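Peptidase (Pseudomonas aeruginosa, PDB 5LOX) is the ancestral beta subunit (Anbu), a proteasome-like member of the NTN hydrolase clan that assembles helically and probably cleaves proteins. Local coordinates at residues N60-R65 and A87-E92. The protein carries 3 engineered substitutions. Numbering follows the deposited sequence.
Sequences NLLQQR and AETTRE
Arg65 reaches across from helix 52-66 and takes hold of the carboxylate of Glu92 on helix 79-97 end-on. NH1 of Arg65 gives a hydrogen bond to OE1 of Glu92 at 3.0 Å, and NH2 of Arg65 gives a second to OE2 of Glu92 at 2.9 Å. These paired, fairly straight bonds make a bidentate salt bridge. Both oxygens accept through their syn lone pairs, and the two flat groups lie 3° from coplanar. Glu92 gets there because its CG stands anti to the backbone N (chi1 -172°) and the chain runs on extended to meet an arginine whose chain is extended from CG to NE.

One face of the guanidinium is covered from within its own helix by CB of Leu61, 4.1 Å above the plane. Next to the ion pair, CG2 of Thr89 lies 4.0 Å from NH1 of Arg65 and 4.1 Å from CB of Leu61, while CD2 of Leu62 comes to 3.7 Å from OG1 of Thr89. That hydroxyl is satisfied along its own helix, by a hydrogen bond to the carbonyl oxygen of Leu85. Leu61 and Leu62 also touch Val93 and Val86, and Leu61 packs on Tyr80 of a second subunit.

The two helices follow one another between strands 42-50 and 109-117, consistent with a helical layer of the alpha-beta-beta-alpha sandwich of NTN hydrolases. The axes of 60-65 and 87-92 come within 10.7 Å, a wide spacing bridged by the long charged side chains. With NH1, NH2 and both carboxylate oxygens matched across it, the polar link between these segments is this one ion pair; the rest is van der Waals contact.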
ATOM      1  N   ASN A  60     -20.678-102.815 -34.702  1.00 81.22           N
ATOM      2  CA  ASN A  60     -19.845-103.180 -35.804  1.00 81.98           C
ATOM      3  C   ASN A  60     -19.105-104.484 -35.578  1.00 78.17           C
ATOM      4  O   ASN A  60     -18.989-105.290 -36.476  1.00 80.51           O
ATOM      5  CB  ASN A  60     -18.860-102.058 -36.113  1.00 92.05           C
ATOM      6  CG  ASN A  60     -19.106-101.453 -37.515  1.00 96.58           C
ATOM      7  OD1 ASN A  60     -19.773-100.434 -37.604  1.00 90.59           O
ATOM      8  ND2 ASN A  60     -18.594-102.078 -38.604  1.00101.72           N
ATOM      9  N   LEU A  61     -18.566-104.677 -34.388  1.00 74.91           N
ATOM     10  CA  LEU A  61     -17.825-105.894 -34.129  1.00 77.09           C
ATOM     11  C   LEU A  61     -18.781-107.079 -34.147  1.00 77.63           C
ATOM     12  O   LEU A  61     -18.423-108.157 -34.584  1.00 76.23           O
ATOM     13  CB  LEU A  61     -17.055-105.814 -32.795  1.00 78.19           C
ATOM     14  CG  LEU A  61     -15.919-104.787 -32.693  1.00 79.01           C
ATOM     15  CD1 LEU A  61     -15.242-104.960 -31.351  1.00 80.54           C
ATOM     16  CD2 LEU A  61     -14.894-104.863 -33.819  1.00 80.55           C
ATOM     17  N   LEU A  62     -19.972-106.900 -33.581  1.00 75.68           N
ATOM     18  CA  LEU A  62     -20.935-107.981 -33.536  1.00 72.53           C
ATOM     19  C   LEU A  62     -21.290-108.408 -34.943  1.00 74.63           C
ATOM     20  O   LEU A  62     -21.418-109.598 -35.194  1.00 82.46           O
ATOM     21  CB  LEU A  62     -22.188-107.563 -32.778  1.00 67.57           C
ATOM     22  CG  LEU A  62     -22.039-107.405 -31.266  1.00 64.93           C
ATOM     23  CD1 LEU A  62     -23.271-106.732 -30.705  1.00 63.21           C
ATOM     24  CD2 LEU A  62     -21.806-108.720 -30.556  1.00 64.98           C
ATOM     25  N   GLN A  63     -21.408-107.454 -35.860  1.00 73.15           N
ATOM     26  CA  GLN A  63     -21.678-107.777 -37.278  1.00 72.80           C
ATOM     27  C   GLN A  63     -20.508-108.485 -37.956  1.00 75.27           C
ATOM     28  O   GLN A  63     -20.695-109.536 -38.500  1.00 74.29           O
ATOM     29  CB  GLN A  63     -22.037-106.534 -38.063  1.00 73.18           C
ATOM     30  CG  GLN A  63     -23.456-106.041 -37.810  1.00 71.56           C
ATOM     31  CD  GLN A  63     -23.689-104.584 -38.220  1.00 69.48           C
ATOM     32  OE1 GLN A  63     -22.745-103.845 -38.530  1.00 77.33           O
ATOM     33  NE2 GLN A  63     -24.925-104.151 -38.146  1.00 66.76           N
ATOM     34  N   GLN A  64     -19.293-107.940 -37.852  1.00 77.68           N
ATOM     35  CA  GLN A  64     -18.121-108.595 -38.401  1.00 81.16           C
ATOM     36  C   GLN A  64     -17.993-110.037 -37.905  1.00 86.07           C
ATOM     37  O   GLN A  64     -17.713-110.950 -38.682  1.00 91.78           O
ATOM     38  CB  GLN A  64     -16.841-107.830 -38.059  1.00 85.46           C
ATOM     39  CG  GLN A  64     -16.679-106.516 -38.802  1.00 89.16           C
ATOM     40  CD  GLN A  64     -15.409-105.748 -38.405  1.00 94.12           C
ATOM     41  OE1 GLN A  64     -14.299-106.273 -38.474  1.00 92.95           O
ATOM     42  NE2 GLN A  64     -15.579-104.495 -37.978  1.00 99.42           N
ATOM     43  N   ARG A  65     -18.181-110.244 -36.607  1.00 89.19           N
ATOM     44  CA  ARG A  65     -17.968-111.566 -35.991  1.00 93.36           C
ATOM     45  C   ARG A  65     -19.040-112.607 -36.311  1.00 92.50           C
ATOM     46  O   ARG A  65     -18.815-113.815 -36.130  1.00 97.38           O
ATOM     47  CB  ARG A  65     -17.821-111.429 -34.473  1.00 94.78           C
ATOM     48  CG  ARG A  65     -16.414-111.047 -34.085  1.00 95.21           C
ATOM     49  CD  ARG A  65     -16.348-110.478 -32.690  1.00 96.57           C
ATOM     50  NE  ARG A  65     -15.167-109.639 -32.549  1.00 95.83           N
ATOM     51  CZ  ARG A  65     -14.817-109.018 -31.430  1.00 94.98           C
ATOM     52  NH1 ARG A  65     -15.553-109.131 -30.326  1.00 99.72           N
ATOM     53  NH2 ARG A  65     -13.733-108.280 -31.414  1.00 92.03           N
ATOM     54  N   ALA A  87     -22.326-107.481 -23.773  1.00 64.92           N
ATOM     55  CA  ALA A  87     -21.599-106.888 -22.656  1.00 65.19           C
ATOM     56  C   ALA A  87     -20.100-107.153 -22.768  1.00 69.88           C
ATOM     57  O   ALA A  87     -19.281-106.259 -22.624  1.00 67.19           O
ATOM     58  CB  ALA A  87     -22.146-107.430 -21.342  1.00 65.90           C
ATOM     59  N   GLU A  88     -19.761-108.419 -22.973  1.00 77.31           N
ATOM     60  CA  GLU A  88     -18.382-108.854 -23.188  1.00 81.44           C
ATOM     61  C   GLU A  88     -17.722-107.977 -24.249  1.00 77.80           C
ATOM     62  O   GLU A  88     -16.608-107.497 -24.081  1.00 79.48           O
ATOM     63  CB  GLU A  88     -18.404-110.358 -23.566  1.00 85.90           C
ATOM     64  CG  GLU A  88     -17.187-110.932 -24.287  1.00 93.27           C
ATOM     65  CD  GLU A  88     -16.024-111.198 -23.357  1.00103.59           C
ATOM     66  OE1 GLU A  88     -16.010-110.630 -22.220  1.00115.52           O
ATOM     67  OE2 GLU A  88     -15.121-111.962 -23.766  1.00100.76           O
ATOM     68  N   THR A  89     -18.428-107.768 -25.350  1.00 78.16           N
ATOM     69  CA  THR A  89     -17.905-106.967 -26.477  1.00 78.22           C
ATOM     70  C   THR A  89     -17.718-105.501 -26.085  1.00 78.67           C
ATOM     71  O   THR A  89     -16.722-104.898 -26.393  1.00 76.45           O
ATOM     72  CB  THR A  89     -18.861-107.005 -27.681  1.00 73.52           C
ATOM     73  OG1 THR A  89     -19.307-108.345 -27.905  1.00 69.01           O
ATOM     74  CG2 THR A  89     -18.181-106.477 -28.911  1.00 74.52           C
ATOM     75  N   THR A  90     -18.683-104.963 -25.347  1.00 82.51           N
ATOM     76  CA  THR A  90     -18.576-103.614 -24.820  1.00 80.18           C
ATOM     77  C   THR A  90     -17.274-103.462 -24.022  1.00 86.08           C
ATOM     78  O   THR A  90     -16.527-102.536 -24.260  1.00 84.57           O
ATOM     79  CB  THR A  90     -19.792-103.253 -23.927  1.00 78.20           C
ATOM     80  OG1 THR A  90     -21.010-103.556 -24.617  1.00 72.91           O
ATOM     81  CG2 THR A  90     -19.775-101.808 -23.601  1.00 77.51           C
ATOM     82  N   ARG A  91     -17.019-104.370 -23.064  1.00 88.48           N
ATOM     83  CA  ARG A  91     -15.802-104.316 -22.239  1.00 86.72           C
ATOM     84  C   ARG A  91     -14.580-104.195 -23.114  1.00 85.02           C
ATOM     85  O   ARG A  91     -13.653-103.448 -22.828  1.00 86.81           O
ATOM     86  CB  ARG A  91     -15.676-105.568 -21.358  1.00 94.25           C
ATOM     87  CG  ARG A  91     -16.511-105.557 -20.095  1.00100.43           C
ATOM     88  CD  ARG A  91     -16.188-106.732 -19.169  1.00114.23           C
ATOM     89  NE  ARG A  91     -16.781-108.005 -19.611  1.00117.65           N
ATOM     90  CZ  ARG A  91     -18.042-108.386 -19.388  1.00122.36           C
ATOM     91  NH1 ARG A  91     -18.453-109.569 -19.821  1.00118.84           N
ATOM     92  NH2 ARG A  91     -18.917-107.590 -18.748  1.00130.04           N
ATOM     93  N   GLU A  92     -14.563-105.001 -24.151  1.00 86.04           N
ATOM     94  CA  GLU A  92     -13.436-105.054 -25.058  1.00 90.05           C
ATOM     95  C   GLU A  92     -13.202-103.715 -25.736  1.00 86.98           C
ATOM     96  O   GLU A  92     -12.075-103.264 -25.856  1.00 91.18           O
ATOM     97  CB  GLU A  92     -13.685-106.140 -26.099  1.00 92.37           C
ATOM     98  CG  GLU A  92     -12.493-106.426 -26.988  1.00 96.96           C
ATOM     99  CD  GLU A  92     -12.883-107.179 -28.237  1.00 97.41           C
ATOM    100  OE1 GLU A  92     -13.885-107.939 -28.170  1.00 98.02           O
ATOM    101  OE2 GLU A  92     -12.167-107.036 -29.248  1.00 94.97           O
TER